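Caprin-1 (Homo sapiens, PDB 4WBE) binds mRNAs and regulates their transport, translation and stability, and is essential for forming cytoplasmic stress granules. Local coordinates at residues D31-D36 and N113-T118; P45-E50 and E107-S112; D56-L61 and I81-L86. One frame throughout, in Å; residues are numbered along the deposited sequence.

Interaction 1: D31-D36 and N113-T118; sequences DEVRTD and NYFDST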
loop_
_atom_site.group_PDB
_atom_site.type_symbol
_atom_site.label_atom_id
_atom_site.label_comp_id
_atom_site.label_asym_id
_atom_site.label_seq_id
_atom_site.Cartn_x
_atom_site.Cartn_y
_atom_site.Cartn_z
ATOM N N ASP A 31 8.460 16.648 10.796
ATOM C CA ASP A 31 9.736 17.343 10.917
ATOM C C ASP A 31 10.604 16.738 12.018
ATOM O O ASP A 31 11.823 16.652 11.878
ATOM C CB ASP A 31 9.525 18.844 11.167
ATOM C CG ASP A 31 9.000 19.580 9.937
ATOM O OD1 ASP A 31 9.431 19.256 8.808
ATOM O OD2 ASP A 31 8.163 20.495 10.105
ATOM N N GLU A 32 9.973 16.308 13.106
ATOM C CA GLU A 32 10.704 15.719 14.222
ATOM C C GLU A 32 11.381 14.408 13.785
ATOM O O GLU A 32 12.515 14.120 14.176
ATOM C CB GLU A 32 9.751 15.455 15.389
ATOM C CG GLU A 32 8.946 16.681 15.838
ATOM C CD GLU A 32 9.798 17.853 16.297
ATOM O OE1 GLU A 32 10.836 17.636 16.958
ATOM O OE2 GLU A 32 9.415 19.005 15.993
ATOM N N VAL A 33 10.681 13.620 12.972
ATOM C CA VAL A 33 11.238 12.375 12.438
ATOM C C VAL A 33 12.455 12.627 11.546
ATOM O O VAL A 33 13.481 11.956 11.675
ATOM C CB VAL A 33 10.174 11.565 11.661
ATOM C CG1 VAL A 33 10.813 10.418 10.880
ATOM C CG2 VAL A 33 9.102 11.041 12.618
ATOM N N ARG A 34 12.332 13.599 10.649
ATOM C CA ARG A 34 13.420 13.967 9.750
ATOM C C ARG A 34 14.655 14.408 10.529
ATOM O O ARG A 34 15.785 14.056 10.175
ATOM C CB ARG A 34 12.956 15.075 8.804
ATOM C CG ARG A 34 11.748 14.685 7.965
ATOM C CD ARG A 34 11.190 15.874 7.200
ATOM N NE ARG A 34 12.012 16.265 6.058
ATOM C CZ ARG A 34 11.831 15.821 4.819
ATOM N NH1 ARG A 34 10.854 14.964 4.556
ATOM N NH2 ARG A 34 12.621 16.241 3.841
ATOM N N THR A 35 14.427 15.179 11.588
ATOM C CA THR A 35 15.503 15.639 12.449
ATOM C C THR A 35 16.223 14.465 13.094
ATOM O O THR A 35 17.450 14.372 13.039
ATOM C CB THR A 35 14.974 16.562 13.565
ATOM O OG1 THR A 35 14.452 17.766 12.989
ATOM C CG2 THR A 35 16.089 16.913 14.536
ATOM N N ASP A 36 15.452 13.565 13.698
ATOM C CA ASP A 36 16.013 12.392 14.357
ATOM C C ASP A 36 16.851 11.514 13.416
ATOM O O ASP A 36 17.881 10.978 13.822
ATOM C CB ASP A 36 14.897 11.556 14.988
ATOM C CG ASP A 36 14.196 12.270 16.132
ATOM O OD1 ASP A 36 14.733 13.281 16.633
ATOM O OD2 ASP A 36 13.106 11.811 16.532
ATOM N N ASN A 113 16.235 0.620 12.956
ATOM C CA ASN A 113 15.265 0.326 14.008
ATOM C C ASN A 113 14.666 1.548 14.703
ATOM O O ASN A 113 14.069 1.428 15.771
ATOM C CB ASN A 113 15.807 -0.700 15.001
ATOM C CG ASN A 113 16.157 -2.005 14.326
ATOM O OD1 ASN A 113 15.500 -2.417 13.354
ATOM N ND2 ASN A 113 17.184 -2.665 14.827
ATOM N N TYR A 114 14.835 2.718 14.092
ATOM C CA TYR A 114 14.218 3.942 14.598
ATOM C C TYR A 114 12.711 3.749 14.736
ATOM O O TYR A 114 12.105 4.138 15.738
ATOM C CB TYR A 114 14.505 5.117 13.654
ATOM C CG TYR A 114 13.793 6.399 14.035
ATOM C CD1 TYR A 114 14.326 7.246 15.001
ATOM C CD2 TYR A 114 12.607 6.772 13.418
ATOM C CE1 TYR A 114 13.685 8.419 15.360
ATOM C CE2 TYR A 114 11.954 7.949 13.768
ATOM C CZ TYR A 114 12.504 8.771 14.738
ATOM O OH TYR A 114 11.862 9.937 15.090
ATOM N N PHE A 115 12.121 3.113 13.727
ATOM C CA PHE A 115 10.676 2.951 13.657
ATOM C C PHE A 115 10.139 1.750 14.438
ATOM O O PHE A 115 8.951 1.435 14.353
ATOM C CB PHE A 115 10.203 2.932 12.197
ATOM C CG PHE A 115 10.358 4.254 11.505
ATOM C CD1 PHE A 115 9.493 5.305 11.789
ATOM C CD2 PHE A 115 11.364 4.452 10.570
ATOM C CE1 PHE A 115 9.634 6.533 11.159
ATOM C CE2 PHE A 115 11.513 5.673 9.932
ATOM C CZ PHE A 115 10.646 6.717 10.225
ATOM N N ASP A 116 11.014 1.082 15.190
ATOM C CA ASP A 116 10.581 0.024 16.097
ATOM C C ASP A 116 9.924 0.622 17.340
ATOM O O ASP A 116 9.169 -0.055 18.037
ATOM C CB ASP A 116 11.739 -0.894 16.492
ATOM C CG ASP A 116 12.094 -1.890 15.406
ATOM O OD1 ASP A 116 11.371 -1.967 14.388
ATOM O OD2 ASP A 116 13.097 -2.607 15.583
ATOM N N SER A 117 10.206 1.889 17.625
ATOM C CA SER A 117 9.483 2.555 18.692
ATOM C C SER A 117 8.410 3.408 18.032
ATOM O O SER A 117 8.551 3.807 16.872
ATOM C CB SER A 117 10.416 3.453 19.510
ATOM O OG SER A 117 11.652 2.824 19.793
ATOM N N THR A 118 7.333 3.677 18.766
ATOM C CA THR A 118 6.283 4.572 18.285
ATOM C C THR A 118 6.519 5.929 18.951
ATOM O O THR A 118 6.902 5.979 20.120
ATOM C CB THR A 118 4.881 4.022 18.629
ATOM O OG1 THR A 118 4.569 4.303 19.999
ATOM C CG2 THR A 118 4.839 2.512 18.414
#

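Interaction 2: P45-E50 and E107-S112; sequences PILSEE and ERVFQS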
loop_
_atom_site.group_PDB
_atom_site.type_symbol
_atom_site.label_atom_id
_atom_site.label_comp_id
_atom_site.label_asym_id
_atom_site.label_seq_id
_atom_site.Cartn_x
_atom_site.Cartn_y
_atom_site.Cartn_z
ATOM N N PRO A 45 24.438 9.747 11.716
ATOM C CA PRO A 45 23.242 9.962 10.894
ATOM C C PRO A 45 22.717 8.693 10.233
ATOM O O PRO A 45 23.494 7.841 9.798
ATOM C CB PRO A 45 23.736 10.930 9.812
ATOM C CG PRO A 45 24.920 11.611 10.416
ATOM C CD PRO A 45 25.575 10.562 11.256
ATOM N N ILE A 46 21.398 8.565 10.193
ATOM C CA ILE A 46 20.755 7.510 9.425
ATOM C C ILE A 46 20.585 7.970 7.975
ATOM O O ILE A 46 20.825 7.202 7.043
ATOM C CB ILE A 46 19.430 7.054 10.059
ATOM C CG1 ILE A 46 19.689 6.583 11.492
ATOM C CG2 ILE A 46 18.800 5.924 9.242
ATOM C CD1 ILE A 46 18.440 6.415 12.327
ATOM N N LEU A 47 20.169 9.224 7.797
ATOM C CA LEU A 47 19.996 9.810 6.468
ATOM C C LEU A 47 20.726 11.142 6.345
ATOM O O LEU A 47 20.827 11.890 7.313
ATOM C CB LEU A 47 18.510 10.050 6.182
ATOM C CG LEU A 47 17.587 8.850 6.040
ATOM C CD1 LEU A 47 16.189 9.296 5.637
ATOM C CD2 LEU A 47 18.143 7.877 5.020
ATOM N N SER A 48 21.249 11.428 5.157
ATOM C CA SER A 48 21.702 12.773 4.835
ATOM C C SER A 48 20.478 13.538 4.359
ATOM O O SER A 48 19.449 12.933 4.056
ATOM C CB SER A 48 22.753 12.741 3.724
ATOM O OG SER A 48 22.180 12.340 2.495
ATOM N N GLU A 49 20.585 14.861 4.294
ATOM C CA GLU A 49 19.489 15.679 3.791
ATOM C C GLU A 49 19.229 15.344 2.325
ATOM O O GLU A 49 18.094 15.385 1.854
ATOM C CB GLU A 49 19.814 17.167 3.961
ATOM C CG GLU A 49 18.758 18.128 3.420
ATOM C CD GLU A 49 17.414 18.020 4.122
ATOM O OE1 GLU A 49 17.370 18.092 5.368
ATOM O OE2 GLU A 49 16.390 17.888 3.419
ATOM N N GLU A 50 20.301 15.004 1.622
ATOM C CA GLU A 50 20.245 14.652 0.211
ATOM C C GLU A 50 19.446 13.367 0.001
ATOM O O GLU A 50 18.609 13.282 -0.900
ATOM C CB GLU A 50 21.661 14.497 -0.348
ATOM C CG GLU A 50 22.576 15.703 -0.098
ATOM C CD GLU A 50 23.164 15.739 1.310
ATOM O OE1 GLU A 50 24.176 15.054 1.561
ATOM O OE2 GLU A 50 22.604 16.455 2.168
ATOM N N GLU A 107 16.585 0.360 3.026
ATOM C CA GLU A 107 17.128 -0.688 3.887
ATOM C C GLU A 107 17.816 -0.117 5.128
ATOM O O GLU A 107 17.637 -0.629 6.235
ATOM C CB GLU A 107 18.113 -1.568 3.119
ATOM C CG GLU A 107 17.467 -2.548 2.149
ATOM C CD GLU A 107 18.495 -3.220 1.265
ATOM O OE1 GLU A 107 19.448 -2.535 0.845
ATOM O OE2 GLU A 107 18.360 -4.430 1.005
ATOM N N ARG A 108 18.604 0.937 4.949
ATOM C CA ARG A 108 19.289 1.542 6.088
ATOM C C ARG A 108 18.293 2.145 7.077
ATOM O O ARG A 108 18.492 2.064 8.294
ATOM C CB ARG A 108 20.343 2.575 5.664
ATOM C CG ARG A 108 21.641 1.961 5.146
ATOM C CD ARG A 108 22.754 3.002 5.037
ATOM N NE ARG A 108 22.489 4.026 4.034
ATOM C CZ ARG A 108 22.162 5.278 4.336
ATOM N NH1 ARG A 108 22.071 5.657 5.604
ATOM N NH2 ARG A 108 21.932 6.153 3.374
ATOM N N VAL A 109 17.226 2.748 6.555
ATOM C CA VAL A 109 16.167 3.286 7.409
ATOM C C VAL A 109 15.457 2.171 8.187
ATOM O O VAL A 109 15.328 2.255 9.413
ATOM C CB VAL A 109 15.134 4.096 6.599
ATOM C CG1 VAL A 109 13.987 4.535 7.494
ATOM C CG2 VAL A 109 15.790 5.311 5.971
ATOM N N PHE A 110 15.021 1.130 7.476
ATOM C CA PHE A 110 14.421 -0.045 8.104
ATOM C C PHE A 110 15.321 -0.619 9.196
ATOM O O PHE A 110 14.872 -0.907 10.308
ATOM C CB PHE A 110 14.201 -1.152 7.063
ATOM C CG PHE A 110 12.997 -0.952 6.180
ATOM C CD1 PHE A 110 12.054 0.021 6.468
ATOM C CD2 PHE A 110 12.805 -1.757 5.062
ATOM C CE1 PHE A 110 10.929 0.195 5.653
ATOM C CE2 PHE A 110 11.681 -1.592 4.243
ATOM C CZ PHE A 110 10.745 -0.616 4.541
ATOM N N GLN A 111 16.594 -0.791 8.860
ATOM C CA GLN A 111 17.529 -1.514 9.714
ATOM C C GLN A 111 18.071 -0.665 10.865
ATOM O O GLN A 111 18.730 -1.170 11.766
ATOM C CB GLN A 111 18.641 -2.146 8.867
ATOM C CG GLN A 111 18.112 -3.296 7.985
ATOM C CD GLN A 111 19.123 -3.808 6.970
ATOM O OE1 GLN A 111 20.329 -3.660 7.144
ATOM N NE2 GLN A 111 18.626 -4.403 5.891
ATOM N N SER A 112 17.795 0.632 10.832
ATOM C CA SER A 112 18.215 1.514 11.909
ATOM C C SER A 112 17.407 1.215 13.166
ATOM O O SER A 112 17.827 1.532 14.278
ATOM C CB SER A 112 17.986 2.966 11.503
ATOM O OG SER A 112 16.620 3.299 11.633
#

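Interaction 3: D56-L61 and I81-L86; sequences DEFYKL and IHLWDL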
loop_
_atom_site.group_PDB
_atom_site.type_symbol
_atom_site.label_atom_id
_atom_site.label_comp_id
_atom_site.label_asym_id
_atom_site.label_seq_id
_atom_site.Cartn_x
_atom_site.Cartn_y
_atom_site.Cartn_z
ATOM N N ASP A 56 11.694 11.990 -0.573
ATOM C CA ASP A 56 10.571 12.893 -0.801
ATOM C C ASP A 56 10.094 12.828 -2.249
ATOM O O ASP A 56 8.893 12.751 -2.514
ATOM C CB ASP A 56 10.935 14.334 -0.442
ATOM C CG ASP A 56 11.129 14.544 1.053
ATOM O OD1 ASP A 56 10.508 13.809 1.850
ATOM O OD2 ASP A 56 11.867 15.485 1.425
ATOM N N GLU A 57 11.042 12.861 -3.182
ATOM C CA GLU A 57 10.718 12.743 -4.600
ATOM C C GLU A 57 10.074 11.401 -4.923
ATOM O O GLU A 57 9.110 11.344 -5.682
ATOM C CB GLU A 57 11.951 12.988 -5.474
ATOM C CG GLU A 57 12.425 14.428 -5.434
ATOM C CD GLU A 57 11.333 15.376 -5.903
ATOM O OE1 GLU A 57 10.770 15.134 -6.991
ATOM O OE2 GLU A 57 11.028 16.354 -5.187
ATOM N N PHE A 58 10.614 10.326 -4.354
ATOM C CA PHE A 58 10.053 9.000 -4.572
ATOM C C PHE A 58 8.642 8.914 -4.004
ATOM O O PHE A 58 7.760 8.280 -4.601
ATOM C CB PHE A 58 10.931 7.915 -3.947
ATOM C CG PHE A 58 10.521 6.516 -4.327
ATOM C CD1 PHE A 58 10.819 6.009 -5.584
ATOM C CD2 PHE A 58 9.827 5.714 -3.431
ATOM C CE1 PHE A 58 10.442 4.720 -5.943
ATOM C CE2 PHE A 58 9.445 4.422 -3.780
ATOM C CZ PHE A 58 9.751 3.925 -5.035
ATOM N N TYR A 59 8.443 9.554 -2.851
ATOM C CA TYR A 59 7.139 9.593 -2.200
ATOM C C TYR A 59 6.057 10.107 -3.144
ATOM O O TYR A 59 4.965 9.548 -3.207
ATOM C CB TYR A 59 7.199 10.524 -0.987
ATOM C CG TYR A 59 5.871 10.691 -0.277
ATOM C CD1 TYR A 59 5.184 9.600 0.236
ATOM C CD2 TYR A 59 5.273 11.947 -0.189
ATOM C CE1 TYR A 59 3.956 9.760 0.874
ATOM C CE2 TYR A 59 4.046 12.120 0.433
ATOM C CZ TYR A 59 3.392 11.022 0.961
ATOM O OH TYR A 59 2.174 11.195 1.579
ATOM N N LYS A 60 6.376 11.167 -3.881
ATOM C CA LYS A 60 5.452 11.752 -4.848
ATOM C C LYS A 60 5.076 10.756 -5.950
ATOM O O LYS A 60 3.949 10.749 -6.436
ATOM C CB LYS A 60 6.053 13.033 -5.451
ATOM C CG LYS A 60 6.424 14.075 -4.409
ATOM C CD LYS A 60 6.572 15.475 -5.016
ATOM C CE LYS A 60 7.736 15.546 -5.984
ATOM N NZ LYS A 60 8.146 16.947 -6.277
ATOM N N LEU A 61 6.035 9.922 -6.343
ATOM C CA LEU A 61 5.828 8.955 -7.418
ATOM C C LEU A 61 4.944 7.782 -7.023
ATOM O O LEU A 61 4.187 7.264 -7.842
ATOM C CB LEU A 61 7.173 8.427 -7.908
ATOM C CG LEU A 61 8.109 9.500 -8.467
ATOM C CD1 LEU A 61 9.388 8.857 -8.956
ATOM C CD2 LEU A 61 7.416 10.275 -9.593
ATOM N N ILE A 81 4.625 0.267 -10.680
ATOM C CA ILE A 81 5.906 -0.049 -11.301
ATOM C C ILE A 81 7.092 0.531 -10.514
ATOM O O ILE A 81 8.106 -0.140 -10.333
ATOM C CB ILE A 81 5.925 0.408 -12.779
ATOM C CG1 ILE A 81 4.836 -0.330 -13.567
ATOM C CG2 ILE A 81 7.289 0.170 -13.411
ATOM C CD1 ILE A 81 4.583 0.236 -14.955
ATOM N N HIS A 82 6.959 1.773 -10.052
ATOM C CA HIS A 82 7.964 2.393 -9.192
ATOM C C HIS A 82 8.212 1.558 -7.933
ATOM O O HIS A 82 9.356 1.326 -7.547
ATOM C CB HIS A 82 7.513 3.789 -8.773
ATOM C CG HIS A 82 7.552 4.796 -9.878
ATOM N ND1 HIS A 82 8.658 4.976 -10.684
ATOM C CD2 HIS A 82 6.621 5.677 -10.316
ATOM C CE1 HIS A 82 8.403 5.924 -11.567
ATOM N NE2 HIS A 82 7.178 6.367 -11.365
ATOM N N LEU A 83 7.131 1.118 -7.294
ATOM C CA LEU A 83 7.235 0.295 -6.099
ATOM C C LEU A 83 7.929 -1.028 -6.394
ATOM O O LEU A 83 8.808 -1.460 -5.648
ATOM C CB LEU A 83 5.843 0.021 -5.527
ATOM C CG LEU A 83 5.223 1.169 -4.735
ATOM C CD1 LEU A 83 3.799 0.828 -4.339
ATOM C CD2 LEU A 83 6.067 1.477 -3.509
ATOM N N TRP A 84 7.517 -1.674 -7.478
ATOM C CA TRP A 84 8.094 -2.961 -7.857
ATOM C C TRP A 84 9.584 -2.832 -8.164
ATOM O O TRP A 84 10.395 -3.660 -7.730
ATOM C CB TRP A 84 7.357 -3.568 -9.056
ATOM C CG TRP A 84 7.763 -4.983 -9.312
ATOM C CD1 TRP A 84 7.252 -6.107 -8.715
ATOM C CD2 TRP A 84 8.775 -5.436 -10.213
ATOM N NE1 TRP A 84 7.884 -7.226 -9.196
ATOM C CE2 TRP A 84 8.825 -6.842 -10.117
ATOM C CE3 TRP A 84 9.640 -4.791 -11.100
ATOM C CZ2 TRP A 84 9.707 -7.611 -10.873
ATOM C CZ3 TRP A 84 10.514 -5.554 -11.847
ATOM C CH2 TRP A 84 10.543 -6.949 -11.729
ATOM N N ASP A 85 9.932 -1.804 -8.933
ATOM C CA ASP A 85 11.325 -1.541 -9.269
ATOM C C ASP A 85 12.183 -1.287 -8.025
ATOM O O ASP A 85 13.337 -1.717 -7.965
ATOM C CB ASP A 85 11.433 -0.347 -10.218
ATOM C CG ASP A 85 10.993 -0.678 -11.636
ATOM O OD1 ASP A 85 10.894 -1.873 -11.951
ATOM O OD2 ASP A 85 10.754 0.260 -12.430
ATOM N N LEU A 86 11.636 -0.574 -7.044
ATOM C CA LEU A 86 12.375 -0.342 -5.801
ATOM C C LEU A 86 12.651 -1.649 -5.059
ATOM O O LEU A 86 13.775 -1.896 -4.618
ATOM C CB LEU A 86 11.668 0.655 -4.881
ATOM C CG LEU A 86 12.496 0.869 -3.603
ATOM C CD1 LEU A 86 12.794 2.318 -3.357
ATOM C CD2 LEU A 86 11.802 0.255 -2.397
#

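Interaction 1: D31-D36 and N113-T118
The polar part of this contact is one hydrogen bond, given by the Tyr-114 hydroxyl to the Asp-36 carboxylate, with OH 2.7 Å from OD2. The oxygen is met on its anti lone pair, the one turned away from OD1. OD2 lies at the edge of the phenol ring, in its plane, and the carboxylate is turned 60° against the ring. With CG of Tyr-114 anti to the backbone N (chi1 175°), the ring extends from the 3-10 turn 114-116 to the side of helix 31-39, and the two side chains cross almost perpendicularly. Packing is close here, since Asp-36 CB lies 3.4 Å from Tyr-114 CE1.

Apolar contacts centre on Val-33, one turn earlier in the helix. Its CG1 touches both aromatic residues, at 3.8 Å from Phe-115 CZ and 4.0 Å from Tyr-114 CE2, while CG2 lies beside the phenol oxygen. The two rings also meet each other: Tyr-114 CD2 sits 3.5 Å above the plane of Phe-115, over its centre.

Outside the pair, Phe-115 packs on Tyr-23 and Val-24 of helix 2-27 and on Leu-72 of the second subunit, whose Arg-71 forms a salt bridge with Asp-116. A short aromatic turn following helix 99-111 is thus docked on helix 31-39, within the mainly helical Caprin-1 dimerization domain, and itself takes part in the subunit interface.

Interaction 2: P45-E50 and E107-S112
The carbonyl oxygen of Val-109 is gripped twice by Ser-112, by OG at 2.8 Å and by the backbone N at 3.3 Å. OG takes the crowded position between its own backbone N and carbonyl carbon (chi1 78°), which turns it back to that oxygen, only 19° from the carbonyl plane. The same hydroxyl is also bonded to the backbone N of Tyr-114. CB of Ser-112 points toward the other segment and meets Ile-46 CD1 at 3.6 Å.

Deeper in the contact, Leu-47 crosses Val-109 at about a right angle, with CD2 3.6 Å from Val-109 CG2. Leu-47 also packs on Leu-52 and Leu-55, and Val-109 on Val-24, so the pair ties the residues leading into helix 49-62 to helix 99-111, with helix 2-27 packed behind Val-109.

At the exposed margin Arg-108 reaches the carbonyl oxygen of Ile-46, which lies near the guanidinium plane. The modelled distance from Arg-108 NH1 to Ile-46 O, 2.5 Å, is very short and the N-H...O angle of 130° is bent, so its exact length is doubtful. NH2 of the same group forms a salt bridge with Glu-51, which would fix the guanidinium's rotation. The chemistry therefore implies a small aliphatic centre, bordered by an arginine held by the Glu-51 carboxylate and, with less certain geometry, facing the Ile-46 carbonyl.

Interaction 3: D56-L61 and I81-L86
Phe-58 and His-82 run antiparallel alongside each other, and the phenyl ring ends against the backbone of His-82 in helix 77-88. Phe-58 CZ lies 3.6 Å from the carbonyl oxygen of His-82, which sits at the ring's edge and in its plane. Over one face comes Leu-86 CD1, 4.2 Å from the Phe-58 ring centroid and 24° off the normal, a CH-pi contact. Leu-86 CB adds an approach of 3.8 Å to Phe-58 CZ.

The second CH-pi contact has the imidazole as its acceptor: Leu-61 CB stands over the His-82 ring, 4.1 Å from the centroid. Leu-61 CD1 lies over the same face, displaced toward the rim, 4.0 Å from His-82 CE1.

The trans first torsion of Phe-58 (chi1 -171°) sends the ring outward to the other helix; the axes of segments 56-61 and 81-86 are 10.6 Å apart and 132° from parallel. Farther out, ND1 of His-82 is hydrogen-bonded to Tyr-99 OH, which would limit the ring's rotation. Leu-102 of helix 99-111 covers Phe-58 and Leu-86, while Leu-83 packs on Leu-21 and on Leu-19 of the second subunit, joining this core of the dimerization domain to its partner. No hydrogen bond links the two segments, so cohesion must come largely from dispersion and CH-pi contact, while ND1 is satisfied by Tyr-99.

Interaction 3 is buried, about 7 Å from the centre of the chain to its own centre, and has no hydrogen bond between its segments. Interactions 2 and 1 lie about 12 and 15 Å out; both are partly buried and combine a buried aliphatic residue with polar groups at the margin. They form one continuous patch, as Phe-115 CE2 of interaction 1 is 3.7 Å from Val-109 CG1 of interaction 2. Interaction 2 uses the lead-in to helix 49-62 and interaction 3 its later turns, without touching. Interactions 1 and 3 are joined by a salt bridge, Arg-34 NH2 to Asp-56 OD2, 2.6 Å. Along the sequence the three are nested, 3 within 2 within 1.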